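Local coordinates for signal transduction histidine-protein kinase/phosphatase MprB (Mycobacterium hassiacum, PDB 6BLK) that probably autophosphorylates on a histidine with ATP as a sensor kinase of a two-component system, this chain being its ATP-binding catalytic domain, at residues 18-29 and 48-59; 97-105 and 115-123. All coordinates share one frame; numbering follows the deposited sequence.

Overall arrangement
This chain is the catalytic ATP-binding domain of a histidine kinase, an alpha/beta sandwich with helices packed on one mixed sheet. From the N terminus, strand 7-10 leads into helix 11-25. Strand 30-40 follows, and then helix 44-60, which returns beside the first helix. Contact 1 closes this loop. Strands 67-76 and 79-85 come next. Contact 2 then closes a shorter loop, between residues 97-105 and residues 115-123, the glycine-rich loop and the first turns of helix 118-128. The two loops follow in series, and their centres lie about 17 Å apart. Helix 44-60 links them, because Asn53 ND2 probably donates to Gly118 O. ATP touches both contacts.

Contact 1 of 2, residues 18-29 and 48-59; sequences SLERVRRRRSDI and GRAVLNVLDNAA. With MG (magnesium ion), chain F; ATP (adenosine-5'-triphosphate), chain E.
Ser18 sits as a knob in a hole made by Gly48, Val51, Leu52 and Leu55. It joins two helices of the alpha/beta sandwich of GHKL ATPases, 11-25 and 44-60. Their short segments run roughly parallel, 9.3 Å apart at an angle of 26°. Ser18 OG hydrogen-bonds to Val14 O and to a water that donates weakly to Gly48 O. The tight side faces the sheet. There Leu55 CD1 lies 3.8 Å from both Ser18 CB and Leu19 CD2. Val22 (chi1 73°) holds CG2 anti to the backbone N, and this methyl reaches Ala59 CB at 3.7 Å. Ile29 CD1 meets the same Ala59 CB, and also lies over one face of the Arg26 guanidinium.

At the C-terminal end of the contact, in the turn 26-29, Arg26 grips Asp28 side-on through NE and NH2, and its NH1 hydrogen-bonds to Ser62 O. The solvent side is looser. Arg21 crosses Leu52 at about a right angle, with NE 3.7 Å from CD2. Arg25 NE and Asp56 OD1 form only a long salt bridge of 3.9 Å. Away from helix 11-25, the second helix carries the magnesium site. A metal-bound water donates to Asp56 OD2, and Asn57 OD1 binds the magnesium ion at 2.1 Å.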
# COMPACT_ATOMS: atom_id res chain seq x y z
N SER A 18 6.87 -8.84 -0.78
CA SER A 18 5.49 -8.65 -0.34
C SER A 18 4.51 -9.28 -1.31
O SER A 18 3.51 -9.87 -0.88
CB SER A 18 5.18 -7.17 -0.19
OG SER A 18 6.03 -6.57 0.76
N LEU A 19 4.77 -9.17 -2.61
CA LEU A 19 3.85 -9.75 -3.59
C LEU A 19 3.84 -11.26 -3.51
O LEU A 19 2.77 -11.87 -3.65
CB LEU A 19 4.22 -9.31 -5.01
CG LEU A 19 3.75 -7.92 -5.43
CD1 LEU A 19 4.41 -7.49 -6.75
CD2 LEU A 19 2.23 -7.85 -5.52
N GLU A 20 5.00 -11.90 -3.33
CA GLU A 20 5.02 -13.35 -3.23
C GLU A 20 4.08 -13.84 -2.15
O GLU A 20 3.32 -14.79 -2.36
CB GLU A 20 6.44 -13.85 -2.95
CG GLU A 20 7.31 -13.97 -4.20
CD GLU A 20 6.84 -15.07 -5.15
OE1 GLU A 20 6.65 -16.21 -4.68
OE2 GLU A 20 6.65 -14.79 -6.35
N ARG A 21 4.09 -13.18 -0.99
CA ARG A 21 3.20 -13.57 0.10
C ARG A 21 1.74 -13.49 -0.32
O ARG A 21 0.97 -14.43 -0.09
CB ARG A 21 3.46 -12.68 1.32
CG ARG A 21 4.73 -13.00 2.09
CD ARG A 21 4.47 -13.89 3.32
NE ARG A 21 3.59 -13.24 4.30
CZ ARG A 21 2.34 -13.62 4.58
NH1 ARG A 21 1.78 -14.67 3.98
NH2 ARG A 21 1.63 -12.95 5.48
N VAL A 22 1.31 -12.37 -0.91
CA VAL A 22 -0.12 -12.20 -1.09
C VAL A 22 -0.65 -12.92 -2.33
O VAL A 22 -1.84 -13.23 -2.39
CB VAL A 22 -0.48 -10.70 -1.14
CG1 VAL A 22 -0.04 -10.09 -2.44
CG2 VAL A 22 -1.99 -10.51 -0.91
N ARG A 23 0.20 -13.19 -3.32
CA ARG A 23 -0.25 -13.95 -4.48
C ARG A 23 -0.75 -15.32 -4.07
O ARG A 23 -1.58 -15.91 -4.77
CB ARG A 23 0.89 -14.11 -5.49
CG ARG A 23 1.20 -12.90 -6.34
CD ARG A 23 2.35 -13.23 -7.28
NE ARG A 23 3.00 -12.05 -7.86
CZ ARG A 23 2.74 -11.54 -9.06
NH1 ARG A 23 1.82 -12.09 -9.85
NH2 ARG A 23 3.40 -10.47 -9.48
N ARG A 24 -0.26 -15.83 -2.94
CA ARG A 24 -0.72 -17.12 -2.43
C ARG A 24 -2.17 -17.05 -1.99
O ARG A 24 -2.96 -17.96 -2.26
CB ARG A 24 0.15 -17.57 -1.25
CG ARG A 24 1.67 -17.55 -1.48
CD ARG A 24 2.43 -17.55 -0.15
NE ARG A 24 2.68 -18.90 0.36
CZ ARG A 24 3.06 -19.17 1.60
NH1 ARG A 24 3.22 -18.19 2.49
NH2 ARG A 24 3.27 -20.43 1.97
N ARG A 25 -2.55 -15.97 -1.30
CA ARG A 25 -3.88 -15.85 -0.73
C ARG A 25 -4.95 -15.59 -1.78
O ARG A 25 -6.12 -15.89 -1.53
CB ARG A 25 -3.89 -14.74 0.33
CG ARG A 25 -2.96 -15.01 1.49
CD ARG A 25 -3.09 -13.96 2.60
NE ARG A 25 -4.38 -14.01 3.28
CZ ARG A 25 -4.78 -15.00 4.08
NH1 ARG A 25 -3.99 -16.05 4.30
NH2 ARG A 25 -5.97 -14.95 4.65
N ARG A 26 -4.58 -15.04 -2.95
CA ARG A 26 -5.55 -14.73 -4.01
C ARG A 26 -4.85 -14.90 -5.36
O ARG A 26 -4.46 -13.94 -6.03
CB ARG A 26 -6.12 -13.31 -3.88
CG ARG A 26 -7.05 -13.09 -2.67
CD ARG A 26 -8.44 -13.61 -2.88
NE ARG A 26 -9.00 -13.14 -4.15
CZ ARG A 26 -9.82 -12.11 -4.30
NH1 ARG A 26 -10.24 -11.38 -3.25
NH2 ARG A 26 -10.24 -11.81 -5.52
N SER A 27 -4.71 -16.17 -5.78
CA SER A 27 -4.05 -16.47 -7.05
C SER A 27 -4.85 -16.03 -8.26
O SER A 27 -4.31 -16.02 -9.37
CB SER A 27 -3.79 -17.97 -7.15
OG SER A 27 -5.02 -18.66 -7.19
N ASP A 28 -6.13 -15.67 -8.09
CA ASP A 28 -6.92 -15.19 -9.21
C ASP A 28 -6.62 -13.74 -9.60
O ASP A 28 -6.95 -13.34 -10.72
CB ASP A 28 -8.40 -15.30 -8.87
CG ASP A 28 -8.77 -14.48 -7.68
OD1 ASP A 28 -8.17 -14.71 -6.60
OD2 ASP A 28 -9.62 -13.57 -7.83
N ILE A 29 -6.01 -12.95 -8.71
CA ILE A 29 -5.86 -11.53 -8.97
C ILE A 29 -4.77 -11.30 -9.99
O ILE A 29 -3.70 -11.93 -9.96
CB ILE A 29 -5.54 -10.78 -7.66
CG1 ILE A 29 -6.76 -10.80 -6.75
CG2 ILE A 29 -5.08 -9.33 -7.95
CD1 ILE A 29 -6.48 -10.27 -5.33
N GLY A 48 8.61 -3.66 4.41
CA GLY A 48 7.94 -4.85 3.90
C GLY A 48 6.60 -5.08 4.58
O GLY A 48 5.62 -5.45 3.93
N ARG A 49 6.55 -4.83 5.88
CA ARG A 49 5.30 -4.97 6.61
C ARG A 49 4.28 -3.97 6.11
O ARG A 49 3.10 -4.30 5.94
CB ARG A 49 5.57 -4.77 8.10
CG ARG A 49 4.34 -4.91 8.95
CD ARG A 49 4.70 -4.81 10.42
NE ARG A 49 3.55 -5.03 11.30
CZ ARG A 49 3.60 -4.98 12.62
NH1 ARG A 49 4.75 -4.73 13.23
NH2 ARG A 49 2.51 -5.19 13.35
N ALA A 50 4.72 -2.75 5.83
CA ALA A 50 3.81 -1.72 5.36
C ALA A 50 3.27 -2.05 3.97
O ALA A 50 2.06 -1.97 3.74
CB ALA A 50 4.51 -0.37 5.40
N VAL A 51 4.13 -2.44 3.04
CA VAL A 51 3.65 -2.77 1.70
C VAL A 51 2.73 -3.99 1.76
O VAL A 51 1.67 -4.01 1.12
CB VAL A 51 4.83 -2.98 0.74
CG1 VAL A 51 4.34 -3.46 -0.61
CG2 VAL A 51 5.62 -1.69 0.58
N LEU A 52 3.12 -5.03 2.51
CA LEU A 52 2.27 -6.22 2.60
C LEU A 52 0.91 -5.88 3.20
O LEU A 52 -0.11 -6.41 2.76
CB LEU A 52 2.96 -7.31 3.42
CG LEU A 52 2.19 -8.60 3.64
CD1 LEU A 52 1.88 -9.23 2.31
CD2 LEU A 52 3.02 -9.55 4.52
N ASN A 53 0.87 -4.99 4.18
CA ASN A 53 -0.43 -4.66 4.76
C ASN A 53 -1.34 -3.98 3.73
O ASN A 53 -2.55 -4.22 3.73
CB ASN A 53 -0.27 -3.76 5.99
CG ASN A 53 0.25 -4.52 7.21
OD1 ASN A 53 0.56 -5.71 7.16
ND2 ASN A 53 0.35 -3.81 8.31
N VAL A 54 -0.77 -3.13 2.87
CA VAL A 54 -1.59 -2.49 1.84
C VAL A 54 -1.99 -3.49 0.77
O VAL A 54 -3.15 -3.51 0.35
CB VAL A 54 -0.89 -1.26 1.23
CG1 VAL A 54 -1.73 -0.66 0.12
CG2 VAL A 54 -0.66 -0.22 2.29
N LEU A 55 -1.06 -4.34 0.35
CA LEU A 55 -1.39 -5.37 -0.64
C LEU A 55 -2.44 -6.32 -0.10
O LEU A 55 -3.31 -6.77 -0.85
CB LEU A 55 -0.16 -6.15 -1.05
CG LEU A 55 0.86 -5.38 -1.89
CD1 LEU A 55 2.07 -6.26 -2.08
CD2 LEU A 55 0.30 -4.95 -3.25
N ASP A 56 -2.35 -6.66 1.19
CA ASP A 56 -3.32 -7.57 1.77
C ASP A 56 -4.73 -6.99 1.71
O ASP A 56 -5.69 -7.71 1.38
CB ASP A 56 -2.95 -7.92 3.21
CG ASP A 56 -3.82 -8.99 3.78
OD1 ASP A 56 -3.77 -10.11 3.24
OD2 ASP A 56 -4.55 -8.69 4.76
N ASN A 57 -4.89 -5.69 2.01
CA ASN A 57 -6.21 -5.05 1.91
C ASN A 57 -6.68 -5.04 0.47
O ASN A 57 -7.86 -5.31 0.19
CB ASN A 57 -6.18 -3.61 2.44
CG ASN A 57 -5.93 -3.55 3.92
OD1 ASN A 57 -6.17 -4.51 4.65
ND2 ASN A 57 -5.43 -2.40 4.38
N ALA A 58 -5.77 -4.75 -0.45
CA ALA A 58 -6.16 -4.68 -1.85
C ALA A 58 -6.70 -6.03 -2.28
O ALA A 58 -7.70 -6.11 -3.01
CB ALA A 58 -4.97 -4.26 -2.71
N ALA A 59 -6.05 -7.11 -1.84
CA ALA A 59 -6.50 -8.45 -2.20
C ALA A 59 -7.82 -8.79 -1.52
O ALA A 59 -8.73 -9.34 -2.15
CB ALA A 59 -5.44 -9.50 -1.85
MG MG F . -5.81 -4.80 6.71
PG ATP E . -5.97 -5.93 9.77
O1G ATP E . -5.35 -5.16 8.61
O2G ATP E . -5.63 -5.46 11.19
O3G ATP E . -5.92 -7.44 9.62
PB ATP E . -8.32 -4.69 8.55
O1B ATP E . -9.80 -4.74 8.88
O2B ATP E . -7.80 -5.21 7.25
O3B ATP E . -7.56 -5.58 9.68
PA ATP E . -6.98 -2.15 7.95
O1A ATP E . -6.36 -1.14 8.91
O2A ATP E . -6.06 -2.87 7.00
O3A ATP E . -7.81 -3.18 8.90
O5' ATP E . -8.15 -1.42 7.21
C5' ATP E . -9.14 -0.72 7.94
C4' ATP E . -10.47 -0.86 7.21
O4' ATP E . -10.39 -0.02 6.05
C3' ATP E . -10.88 -2.25 6.71
O3' ATP E . -11.56 -3.02 7.72
C2' ATP E . -11.79 -1.88 5.55
O2' ATP E . -13.10 -1.50 6.01
C1' ATP E . -11.14 -0.63 5.00
N9 ATP E . -10.20 -0.89 3.90
C8 ATP E . -8.82 -0.86 3.94
N7 ATP E . -8.31 -1.11 2.69
C5 ATP E . -9.37 -1.29 1.87
C6 ATP E . -9.50 -1.54 0.46
N6 ATP E . -8.39 -1.70 -0.28
N1 ATP E . -10.73 -1.64 -0.04
C2 ATP E . -11.83 -1.50 0.72
N3 ATP E . -11.79 -1.24 2.03
C4 ATP E . -10.59 -1.12 2.65
O HOH W 1 6.80 -8.30 3.08
O HOH W 2 -3.75 -4.59 6.28
O HOH W 3 -5.77 -7.00 6.24

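Contact 2 of 2, residues 97-105 and 115-123; sequences HLVFERFFR and SGLGLAIVK. With ATP (adenosine-5'-triphosphate), chain E.
Gly116 turns its backbone O and its backbone N to different partners: its O accepts from Phe103 N, and its N donates to the ATP phosphate chain. The Phe103 bond is 2.8 Å long and nearly straight. The F box (97-105) here meets the glycine-rich G2 box (115-123), on the two sides of the ATP lid of this histidine-kinase domain, of the GHKL family. Gly116 has a positive phi of 84° and lies with its backbone close against Phe103. The Phe103 ring turns its edge to Ser115 O, 3.3 Å from CD1, and its CE1 touches Leu117 CD2. Arg102 CG touches both Leu117 CD2 and Ala120 CB, 3.6 Å from the latter.

Phe100 meets the first turn of the helix. With its CG anti to the carbonyl carbon (chi1 -51°), CD1 comes edge-on to Leu119 O. One face of the ring is covered by Val99 CG1, which also touches Leu119 CD1 at 3.8 Å. Phe100 O receives a CA-H...O contact from Ala120 CA at 3.2 Å. Lys123 CD packs on Phe100 CB.

On the nucleotide side, Phe104 CD2 approaches the ribose O4' of ATP. The backbone N of Leu117 binds the gamma-phosphate atom O2G at 2.8 Å, and Leu119 N donates to the alpha-phosphate atom O1A at 3.0 Å.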
# COMPACT_ATOMS: atom_id res chain seq x y z
N HIS A 97 -10.66 10.23 6.42
CA HIS A 97 -9.98 10.73 7.62
C HIS A 97 -9.97 9.72 8.78
O HIS A 97 -9.33 9.97 9.81
CB HIS A 97 -10.65 12.03 8.10
CG HIS A 97 -12.04 11.83 8.60
ND1 HIS A 97 -12.32 11.27 9.84
CD2 HIS A 97 -13.24 12.09 8.03
CE1 HIS A 97 -13.63 11.20 10.00
NE2 HIS A 97 -14.21 11.69 8.92
N LEU A 98 -10.71 8.61 8.67
CA LEU A 98 -10.55 7.52 9.63
C LEU A 98 -9.57 6.48 9.13
O LEU A 98 -9.11 5.64 9.91
CB LEU A 98 -11.90 6.84 9.90
CG LEU A 98 -12.92 7.50 10.84
CD1 LEU A 98 -14.26 6.72 10.87
CD2 LEU A 98 -12.34 7.61 12.25
N VAL A 99 -9.23 6.52 7.84
CA VAL A 99 -8.29 5.57 7.31
C VAL A 99 -6.93 5.88 7.94
O VAL A 99 -6.54 7.05 8.06
CB VAL A 99 -8.25 5.64 5.77
CG1 VAL A 99 -7.22 4.66 5.19
CG2 VAL A 99 -9.59 5.34 5.20
N PHE A 100 -6.22 4.84 8.33
CA PHE A 100 -4.94 4.84 9.00
C PHE A 100 -5.13 4.97 10.51
O PHE A 100 -4.14 4.84 11.22
CB PHE A 100 -3.96 5.90 8.46
CG PHE A 100 -3.80 5.89 6.96
CD1 PHE A 100 -3.22 4.80 6.34
CD2 PHE A 100 -4.26 6.93 6.18
CE1 PHE A 100 -3.08 4.75 4.96
CE2 PHE A 100 -4.12 6.89 4.80
CZ PHE A 100 -3.53 5.79 4.19
N GLU A 101 -6.34 5.16 11.03
CA GLU A 101 -6.58 5.11 12.48
C GLU A 101 -6.94 3.69 12.91
O GLU A 101 -7.70 3.00 12.23
CB GLU A 101 -7.71 6.04 12.89
CG GLU A 101 -7.36 7.51 12.87
CD GLU A 101 -6.98 8.03 14.25
OE1 GLU A 101 -7.68 7.69 15.24
OE2 GLU A 101 -5.97 8.76 14.33
N ARG A 102 -6.42 3.28 14.06
CA ARG A 102 -6.77 1.97 14.59
C ARG A 102 -8.27 1.81 14.74
O ARG A 102 -8.98 2.72 15.20
CB ARG A 102 -6.10 1.72 15.95
CG ARG A 102 -4.60 1.42 15.82
CD ARG A 102 -3.96 1.15 17.18
NE ARG A 102 -4.23 2.28 18.04
CZ ARG A 102 -3.48 3.38 18.08
NH1 ARG A 102 -2.38 3.47 17.33
NH2 ARG A 102 -3.83 4.39 18.85
N PHE A 103 -8.75 0.63 14.32
CA PHE A 103 -10.11 0.16 14.53
C PHE A 103 -11.10 0.82 13.59
O PHE A 103 -12.32 0.71 13.78
CB PHE A 103 -10.52 0.34 16.00
CG PHE A 103 -9.47 -0.15 16.96
CD1 PHE A 103 -8.89 -1.39 16.82
CD2 PHE A 103 -9.05 0.65 17.99
CE1 PHE A 103 -7.93 -1.82 17.69
CE2 PHE A 103 -8.04 0.24 18.86
CZ PHE A 103 -7.48 -0.99 18.71
N PHE A 104 -10.63 1.47 12.54
CA PHE A 104 -11.52 1.90 11.47
C PHE A 104 -12.05 0.70 10.69
O PHE A 104 -11.33 -0.27 10.45
CB PHE A 104 -10.80 2.85 10.51
CG PHE A 104 -11.57 3.10 9.24
CD1 PHE A 104 -12.80 3.74 9.29
CD2 PHE A 104 -11.08 2.68 8.02
CE1 PHE A 104 -13.51 3.97 8.14
CE2 PHE A 104 -11.79 2.92 6.88
CZ PHE A 104 -13.01 3.56 6.93
N ARG A 105 -13.34 0.76 10.35
CA ARG A 105 -14.00 -0.25 9.53
C ARG A 105 -14.97 0.48 8.61
O ARG A 105 -15.88 1.16 9.08
CB ARG A 105 -14.74 -1.25 10.43
CG ARG A 105 -14.90 -2.64 9.89
CD ARG A 105 -15.37 -3.57 10.99
NE ARG A 105 -15.59 -4.92 10.49
CZ ARG A 105 -14.72 -5.93 10.56
NH1 ARG A 105 -13.53 -5.79 11.12
NH2 ARG A 105 -15.07 -7.11 10.06
N SER A 115 -8.81 -6.90 12.80
CA SER A 115 -9.28 -6.00 13.85
C SER A 115 -8.90 -4.55 13.60
O SER A 115 -9.07 -3.72 14.50
CB SER A 115 -8.77 -6.47 15.21
OG SER A 115 -9.60 -7.53 15.65
N GLY A 116 -8.42 -4.21 12.41
CA GLY A 116 -8.26 -2.81 12.05
C GLY A 116 -6.97 -2.19 12.54
O GLY A 116 -6.98 -1.05 13.00
N LEU A 117 -5.87 -2.92 12.45
CA LEU A 117 -4.58 -2.42 12.85
C LEU A 117 -3.60 -2.24 11.70
O LEU A 117 -2.63 -1.51 11.86
CB LEU A 117 -3.96 -3.37 13.88
CG LEU A 117 -4.82 -3.56 15.14
CD1 LEU A 117 -4.39 -4.78 15.91
CD2 LEU A 117 -4.74 -2.35 16.04
N GLY A 118 -3.87 -2.84 10.53
CA GLY A 118 -2.88 -2.90 9.46
C GLY A 118 -2.49 -1.53 8.94
O GLY A 118 -1.30 -1.26 8.69
N LEU A 119 -3.45 -0.66 8.73
CA LEU A 119 -3.14 0.63 8.12
C LEU A 119 -2.56 1.61 9.12
O LEU A 119 -1.76 2.46 8.75
CB LEU A 119 -4.36 1.22 7.46
CG LEU A 119 -4.73 0.56 6.12
CD1 LEU A 119 -6.04 1.12 5.61
CD2 LEU A 119 -3.69 0.73 5.06
N ALA A 120 -2.94 1.51 10.39
CA ALA A 120 -2.21 2.28 11.42
C ALA A 120 -0.71 1.95 11.42
O ALA A 120 0.13 2.84 11.60
CB ALA A 120 -2.82 2.01 12.79
N ILE A 121 -0.36 0.67 11.25
CA ILE A 121 1.04 0.27 11.14
C ILE A 121 1.67 0.89 9.91
O ILE A 121 2.81 1.35 9.95
CB ILE A 121 1.14 -1.26 11.13
CG1 ILE A 121 0.71 -1.82 12.49
CG2 ILE A 121 2.52 -1.76 10.72
CD1 ILE A 121 1.54 -1.36 13.67
N VAL A 122 0.96 0.89 8.79
CA VAL A 122 1.47 1.48 7.55
C VAL A 122 1.84 2.95 7.78
O VAL A 122 2.91 3.40 7.38
CB VAL A 122 0.44 1.34 6.41
CG1 VAL A 122 0.88 2.12 5.21
CG2 VAL A 122 0.27 -0.10 6.05
N LYS A 123 0.90 3.73 8.34
CA LYS A 123 1.15 5.14 8.62
C LYS A 123 2.38 5.32 9.51
O LYS A 123 3.23 6.18 9.22
CB LYS A 123 -0.08 5.78 9.26
CG LYS A 123 0.11 7.23 9.59
CD LYS A 123 -1.13 7.85 10.14
CE LYS A 123 -0.90 9.29 10.59
NZ LYS A 123 -1.41 10.26 9.60
PG ATP E . -5.97 -5.93 9.77
O1G ATP E . -5.35 -5.16 8.61
O2G ATP E . -5.63 -5.46 11.19
O3G ATP E . -5.92 -7.44 9.62
PB ATP E . -8.32 -4.69 8.55
O1B ATP E . -9.80 -4.74 8.88
O2B ATP E . -7.80 -5.21 7.25
O3B ATP E . -7.56 -5.58 9.68
PA ATP E . -6.98 -2.15 7.95
O1A ATP E . -6.36 -1.14 8.91
O2A ATP E . -6.06 -2.87 7.00
O3A ATP E . -7.81 -3.18 8.90
O5' ATP E . -8.15 -1.42 7.21
C5' ATP E . -9.14 -0.72 7.94
C4' ATP E . -10.47 -0.86 7.21
O4' ATP E . -10.39 -0.02 6.05
C3' ATP E . -10.88 -2.25 6.71
O3' ATP E . -11.56 -3.02 7.72
C2' ATP E . -11.79 -1.88 5.55
O2' ATP E . -13.10 -1.50 6.01
C1' ATP E . -11.14 -0.63 5.00
N9 ATP E . -10.20 -0.89 3.90
C8 ATP E . -8.82 -0.86 3.94
N7 ATP E . -8.31 -1.11 2.69
C5 ATP E . -9.37 -1.29 1.87
C6 ATP E . -9.50 -1.54 0.46
N6 ATP E . -8.39 -1.70 -0.28
N1 ATP E . -10.73 -1.64 -0.04
C2 ATP E . -11.83 -1.50 0.72
N3 ATP E . -11.79 -1.24 2.03
C4 ATP E . -10.59 -1.12 2.65